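Local coordinates for ribosome-inactivating protein 3 (Zea mays, PDB 2PQI) that belongs to the ribosome-inactivating protein family and folds into a mixed beta sheet packed against a large set of helices, at residues E5-E10 / T55-R60; T59-I64 / A132-A137. One frame throughout, in Å; residues are numbered along the deposited sequence.

Interaction 1 of 2, residues E5-E10 / T55-R60; sequences EIFPVE and TELKTR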
loop_
_atom_site.group_PDB
_atom_site.type_symbol
_atom_site.label_atom_id
_atom_site.label_comp_id
_atom_site.label_asym_id
_atom_site.label_seq_id
_atom_site.Cartn_x
_atom_site.Cartn_y
_atom_site.Cartn_z
ATOM N N GLU A 5 -7.110 3.910 12.921
ATOM C CA GLU A 5 -8.528 4.063 13.180
ATOM C C GLU A 5 -9.338 3.564 11.980
ATOM O O GLU A 5 -8.846 3.520 10.840
ATOM C CB GLU A 5 -8.909 5.499 13.542
ATOM C CG GLU A 5 -8.009 6.598 13.049
ATOM C CD GLU A 5 -8.599 7.957 13.370
ATOM O OE1 GLU A 5 -8.997 8.156 14.538
ATOM O OE2 GLU A 5 -8.675 8.816 12.465
ATOM N N ILE A 6 -10.573 3.159 12.262
ATOM C CA ILE A 6 -11.479 2.614 11.262
ATOM C C ILE A 6 -11.749 3.551 10.107
ATOM O O ILE A 6 -11.825 4.768 10.292
ATOM C CB ILE A 6 -12.844 2.235 11.908
ATOM C CG1 ILE A 6 -12.621 1.144 12.961
ATOM C CG2 ILE A 6 -13.852 1.854 10.837
ATOM C CD1 ILE A 6 -13.654 0.061 12.958
ATOM N N PHE A 7 -11.888 2.975 8.912
ATOM C CA PHE A 7 -12.207 3.759 7.723
ATOM C C PHE A 7 -13.590 3.348 7.223
ATOM O O PHE A 7 -13.763 2.235 6.718
ATOM C CB PHE A 7 -11.201 3.517 6.598
ATOM C CG PHE A 7 -11.407 4.419 5.398
ATOM C CD1 PHE A 7 -10.946 4.049 4.141
ATOM C CD2 PHE A 7 -12.047 5.649 5.535
ATOM C CE1 PHE A 7 -11.119 4.887 3.034
ATOM C CE2 PHE A 7 -12.225 6.494 4.435
ATOM C CZ PHE A 7 -11.755 6.108 3.178
ATOM N N PRO A 8 -14.596 4.227 7.391
ATOM C CA PRO A 8 -15.984 3.977 6.951
ATOM C C PRO A 8 -16.047 4.144 5.434
ATOM O O PRO A 8 -16.402 5.214 4.935
ATOM C CB PRO A 8 -16.780 5.067 7.673
ATOM C CG PRO A 8 -15.940 5.372 8.894
ATOM C CD PRO A 8 -14.543 5.371 8.317
ATOM N N VAL A 9 -15.716 3.082 4.708
ATOM C CA VAL A 9 -15.667 3.141 3.249
ATOM C C VAL A 9 -16.869 3.780 2.541
ATOM O O VAL A 9 -16.705 4.722 1.761
ATOM C CB VAL A 9 -15.415 1.732 2.658
ATOM C CG1 VAL A 9 -15.028 1.837 1.196
ATOM C CG2 VAL A 9 -14.317 1.041 3.436
ATOM N N GLU A 10 -18.072 3.286 2.820
ATOM C CA GLU A 10 -19.267 3.811 2.174
ATOM C C GLU A 10 -19.647 5.245 2.575
ATOM O O GLU A 10 -20.227 5.986 1.775
ATOM C CB GLU A 10 -20.439 2.849 2.413
ATOM C CG GLU A 10 -20.124 1.407 1.985
ATOM C CD GLU A 10 -21.354 0.546 1.752
ATOM O OE1 GLU A 10 -22.268 1.008 1.032
ATOM O OE2 GLU A 10 -21.399 -0.600 2.262
ATOM N N THR A 55 -5.068 -2.103 9.663
ATOM C CA THR A 55 -6.064 -1.141 9.206
ATOM C C THR A 55 -7.388 -1.749 8.813
ATOM O O THR A 55 -7.470 -2.509 7.844
ATOM C CB THR A 55 -5.553 -0.355 8.010
ATOM O OG1 THR A 55 -5.361 -1.250 6.911
ATOM C CG2 THR A 55 -4.233 0.302 8.337
ATOM N N GLU A 56 -8.431 -1.403 9.561
ATOM C CA GLU A 56 -9.751 -1.924 9.266
ATOM C C GLU A 56 -10.544 -1.036 8.310
ATOM O O GLU A 56 -10.660 0.172 8.497
ATOM C CB GLU A 56 -10.557 -2.136 10.541
ATOM C CG GLU A 56 -11.875 -2.816 10.263
ATOM C CD GLU A 56 -12.638 -3.163 11.518
ATOM O OE1 GLU A 56 -12.150 -4.007 12.304
ATOM O OE2 GLU A 56 -13.732 -2.589 11.710
ATOM N N LEU A 57 -11.063 -1.665 7.266
ATOM C CA LEU A 57 -11.864 -0.994 6.265
ATOM C C LEU A 57 -13.257 -1.599 6.428
ATOM O O LEU A 57 -13.442 -2.819 6.290
ATOM C CB LEU A 57 -11.307 -1.283 4.868
ATOM C CG LEU A 57 -9.830 -0.936 4.621
ATOM C CD1 LEU A 57 -9.404 -1.454 3.239
ATOM C CD2 LEU A 57 -9.603 0.587 4.726
ATOM N N LYS A 58 -14.234 -0.762 6.758
ATOM C CA LYS A 58 -15.579 -1.289 6.940
ATOM C C LYS A 58 -16.622 -0.564 6.123
ATOM O O LYS A 58 -16.656 0.657 6.076
ATOM C CB LYS A 58 -15.969 -1.274 8.418
ATOM C CG LYS A 58 -16.533 0.016 8.912
ATOM C CD LYS A 58 -17.255 -0.218 10.229
ATOM C CE LYS A 58 -18.351 -1.264 10.076
ATOM N NZ LYS A 58 -19.091 -1.450 11.343
ATOM N N THR A 59 -17.459 -1.341 5.454
ATOM C CA THR A 59 -18.517 -0.792 4.627
ATOM C C THR A 59 -19.763 -0.692 5.485
ATOM O O THR A 59 -19.671 -0.593 6.704
ATOM C CB THR A 59 -18.796 -1.705 3.429
ATOM O OG1 THR A 59 -19.028 -3.044 3.894
ATOM C CG2 THR A 59 -17.619 -1.688 2.469
ATOM N N ARG A 60 -20.932 -0.714 4.863
ATOM C CA ARG A 60 -22.160 -0.629 5.637
ATOM C C ARG A 60 -22.669 -2.027 6.011
ATOM O O ARG A 60 -23.498 -2.187 6.907
ATOM C CB ARG A 60 -23.209 0.164 4.851
ATOM C CG ARG A 60 -23.107 1.675 5.055
ATOM C CD ARG A 60 -23.894 2.438 4.003
ATOM N NE ARG A 60 -25.112 1.728 3.621
ATOM C CZ ARG A 60 -26.163 1.537 4.419
ATOM N NH1 ARG A 60 -26.157 2.008 5.663
ATOM N NH2 ARG A 60 -27.218 0.860 3.976
#

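Interaction 2 of 2, residues T59-I64 / A132-A137; sequences TRTSSI and AVNDLA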
loop_
_atom_site.group_PDB
_atom_site.type_symbol
_atom_site.label_atom_id
_atom_site.label_comp_id
_atom_site.label_asym_id
_atom_site.label_seq_id
_atom_site.Cartn_x
_atom_site.Cartn_y
_atom_site.Cartn_z
ATOM N N THR A 59 -17.459 -1.341 5.454
ATOM C CA THR A 59 -18.517 -0.792 4.627
ATOM C C THR A 59 -19.763 -0.692 5.485
ATOM O O THR A 59 -19.671 -0.593 6.704
ATOM C CB THR A 59 -18.796 -1.705 3.429
ATOM O OG1 THR A 59 -19.028 -3.044 3.894
ATOM C CG2 THR A 59 -17.619 -1.688 2.469
ATOM N N ARG A 60 -20.932 -0.714 4.863
ATOM C CA ARG A 60 -22.160 -0.629 5.637
ATOM C C ARG A 60 -22.669 -2.027 6.011
ATOM O O ARG A 60 -23.498 -2.187 6.907
ATOM C CB ARG A 60 -23.209 0.164 4.851
ATOM C CG ARG A 60 -23.107 1.675 5.055
ATOM C CD ARG A 60 -23.894 2.438 4.003
ATOM N NE ARG A 60 -25.112 1.728 3.621
ATOM C CZ ARG A 60 -26.163 1.537 4.419
ATOM N NH1 ARG A 60 -26.157 2.008 5.663
ATOM N NH2 ARG A 60 -27.218 0.860 3.976
ATOM N N THR A 61 -22.122 -3.042 5.357
ATOM C CA THR A 61 -22.537 -4.414 5.596
ATOM C C THR A 61 -21.462 -5.365 6.102
ATOM O O THR A 61 -21.772 -6.336 6.790
ATOM C CB THR A 61 -23.108 -4.995 4.334
ATOM O OG1 THR A 61 -22.343 -4.514 3.221
ATOM C CG2 THR A 61 -24.561 -4.583 4.181
ATOM N N SER A 62 -20.206 -5.113 5.755
ATOM C CA SER A 62 -19.132 -5.983 6.219
ATOM C C SER A 62 -17.839 -5.207 6.413
ATOM O O SER A 62 -17.836 -3.974 6.385
ATOM C CB SER A 62 -18.906 -7.119 5.219
ATOM O OG SER A 62 -18.154 -8.163 5.812
ATOM N N SER A 63 -16.746 -5.930 6.621
ATOM C CA SER A 63 -15.437 -5.301 6.801
ATOM C C SER A 63 -14.309 -6.315 6.795
ATOM O O SER A 63 -14.531 -7.526 6.891
ATOM C CB SER A 63 -15.380 -4.525 8.123
ATOM O OG SER A 63 -15.540 -5.398 9.228
ATOM N N ILE A 64 -13.092 -5.809 6.666
ATOM C CA ILE A 64 -11.901 -6.645 6.689
ATOM C C ILE A 64 -10.811 -5.844 7.369
ATOM O O ILE A 64 -10.895 -4.610 7.457
ATOM C CB ILE A 64 -11.400 -7.030 5.270
ATOM C CG1 ILE A 64 -10.980 -5.789 4.492
ATOM C CG2 ILE A 64 -12.473 -7.780 4.519
ATOM C CD1 ILE A 64 -10.496 -6.109 3.096
ATOM N N ALA A 132 -14.514 -4.159 -3.178
ATOM C CA ALA A 132 -13.402 -5.027 -2.781
ATOM C C ALA A 132 -13.542 -5.589 -1.364
ATOM O O ALA A 132 -13.359 -6.798 -1.143
ATOM C CB ALA A 132 -12.078 -4.277 -2.914
ATOM N N VAL A 133 -13.859 -4.711 -0.411
ATOM C CA VAL A 133 -14.022 -5.122 0.977
ATOM C C VAL A 133 -15.129 -6.163 1.129
ATOM O O VAL A 133 -14.916 -7.231 1.722
ATOM C CB VAL A 133 -14.377 -3.926 1.909
ATOM C CG1 VAL A 133 -14.642 -4.442 3.328
ATOM C CG2 VAL A 133 -13.249 -2.883 1.907
ATOM N N ASN A 134 -16.309 -5.858 0.589
ATOM C CA ASN A 134 -17.439 -6.780 0.712
ATOM C C ASN A 134 -17.133 -8.131 0.113
ATOM O O ASN A 134 -17.493 -9.157 0.681
ATOM C CB ASN A 134 -18.697 -6.185 0.074
ATOM C CG ASN A 134 -19.235 -4.999 0.853
ATOM O OD1 ASN A 134 -19.923 -4.138 0.301
ATOM N ND2 ASN A 134 -18.931 -4.952 2.145
ATOM N N ASP A 135 -16.456 -8.130 -1.027
ATOM C CA ASP A 135 -16.102 -9.378 -1.685
ATOM C C ASP A 135 -15.045 -10.153 -0.898
ATOM O O ASP A 135 -15.207 -11.350 -0.653
ATOM C CB ASP A 135 -15.623 -9.099 -3.116
ATOM C CG ASP A 135 -16.774 -9.042 -4.118
ATOM O OD1 ASP A 135 -17.201 -10.118 -4.592
ATOM O OD2 ASP A 135 -17.262 -7.929 -4.425
ATOM N N LEU A 136 -13.974 -9.481 -0.489
ATOM C CA LEU A 136 -12.919 -10.150 0.264
ATOM C C LEU A 136 -13.433 -10.664 1.596
ATOM O O LEU A 136 -12.894 -11.625 2.142
ATOM C CB LEU A 136 -11.743 -9.200 0.488
ATOM C CG LEU A 136 -10.926 -8.932 -0.779
ATOM C CD1 LEU A 136 -9.931 -7.786 -0.565
ATOM C CD2 LEU A 136 -10.212 -10.220 -1.152
ATOM N N ALA A 137 -14.481 -10.026 2.107
ATOM C CA ALA A 137 -15.083 -10.424 3.376
ATOM C C ALA A 137 -15.855 -11.744 3.303
ATOM O O ALA A 137 -15.991 -12.444 4.308
ATOM C CB ALA A 137 -16.002 -9.323 3.871
#

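Interaction 1 of 2, residues E5-E10 / T55-R60
Phe7 and Leu57, paired in register across two parallel strands, show that bridge partners need not meet head-on. Their side chains leave the same face of the sheet and cross at a slant, with Leu57 CD2 in the plane of the Phe7 ring, 3.8 Å from CD1 at its edge. With CG anti to the backbone N (chi1 -174°), the phenylalanine leads its ring away from the other strand, and the leucine methyl meets CB and the near edge of the ring. Val9 extends this apolar seam through CG2, 4.1 Å from Leu57 CB. On the other face, where Lys58 points, Ile6 sets CG2 3.8 Å from Lys58 CG, against the aliphatic part of the lysine.

Three backbone bonds fix the register: Phe7 N to Glu56 O (3.1 Å), Lys58 N to Phe7 O (3.0 Å) and Val9 N to Lys58 O (2.9 Å). Beyond the strand ends Glu10 takes over. Its OE2 accepts Arg60 N at 2.6 Å, the N-H coming from above the carboxylate plane, while OE1 makes a long salt bridge to Arg60 NE, the two flat groups standing 76° apart.

Strand 2-8 borders the sheet, and strand 52-58 separates it from 63-69. Phe7 stacks on Phe19 of helix 16-28, and Met129 of helix 126-137 touches both Phe7 and Val9.

Interaction 2 of 2, residues T59-I64 / A132-A137
Thr59 OG1 is gripped from several directions, a compact case of one hydroxyl joining a turn to a helix. From the helix, Asn134 ND2 donates to it at 2.6 Å, with the oxygen close to the amide plane and an N-H...O angle of 151°. The hydroxyl in turn donates to Ser62 O, 2.9 Å away, from well above that carbonyl's plane, and Thr61 N adds a weak bond to the same hydroxyl oxygen. Its position between the backbone N and the carbonyl carbon of its own residue (chi1 53°) turns OG1 into the bend, within reach of these partners. Ser62 O has a second donor as well, Thr59 N at 2.8 Å, so the two ends of the turn are tied by main chain and side chain together. The threonine and asparagine side chains approach from opposite directions, and the amide nitrogen also lies near the Thr59 methyl.

Next to this polar knot the contact becomes apolar. Thr59 CG2 and Val133 CB, 4.0 Å apart, belong to side chains that slide past each other in opposite senses. Ile64 then fits over one side of the helix with the three carbons beyond CB divided among three residues: CG1 lies 4.1 Å from Val133 CG1, CD1 4.1 Å from Leu136 CD1, and CG2 3.9 Å from Ala137 CB. Leu156 of helix 149-165 touches both Ile64 and Leu136, while Pro81 touches Ser62 and Ala137.

The whole is a beta-hairpin turn between antiparallel strands 52-58 and 63-69, seated with the start of the second strand on helix 126-137, an example of the helix-on-sheet packing of the ribosome-inactivating protein fold.

Interactions 1 and 2 have centres about 9 Å apart and share Thr59 and Arg60, where the chain leaves strand 52-58 and turns back toward 63-69. The two strands are neighbours in the sheet, and a probable hydrogen bond from Leu57 N to Ile64 O (3.0 Å) links the contacts directly. Interaction 1 joins the hairpin to the border strand, whereas interaction 2 seats it on helix 126-137; Val133 of that helix also touches Leu57, a residue of interaction 1. The hairpin therefore packs on both the border strand and the helix. Both centres lie well off the middle of the chain, at about 16 and 18 Å from its centre, on the same side of it.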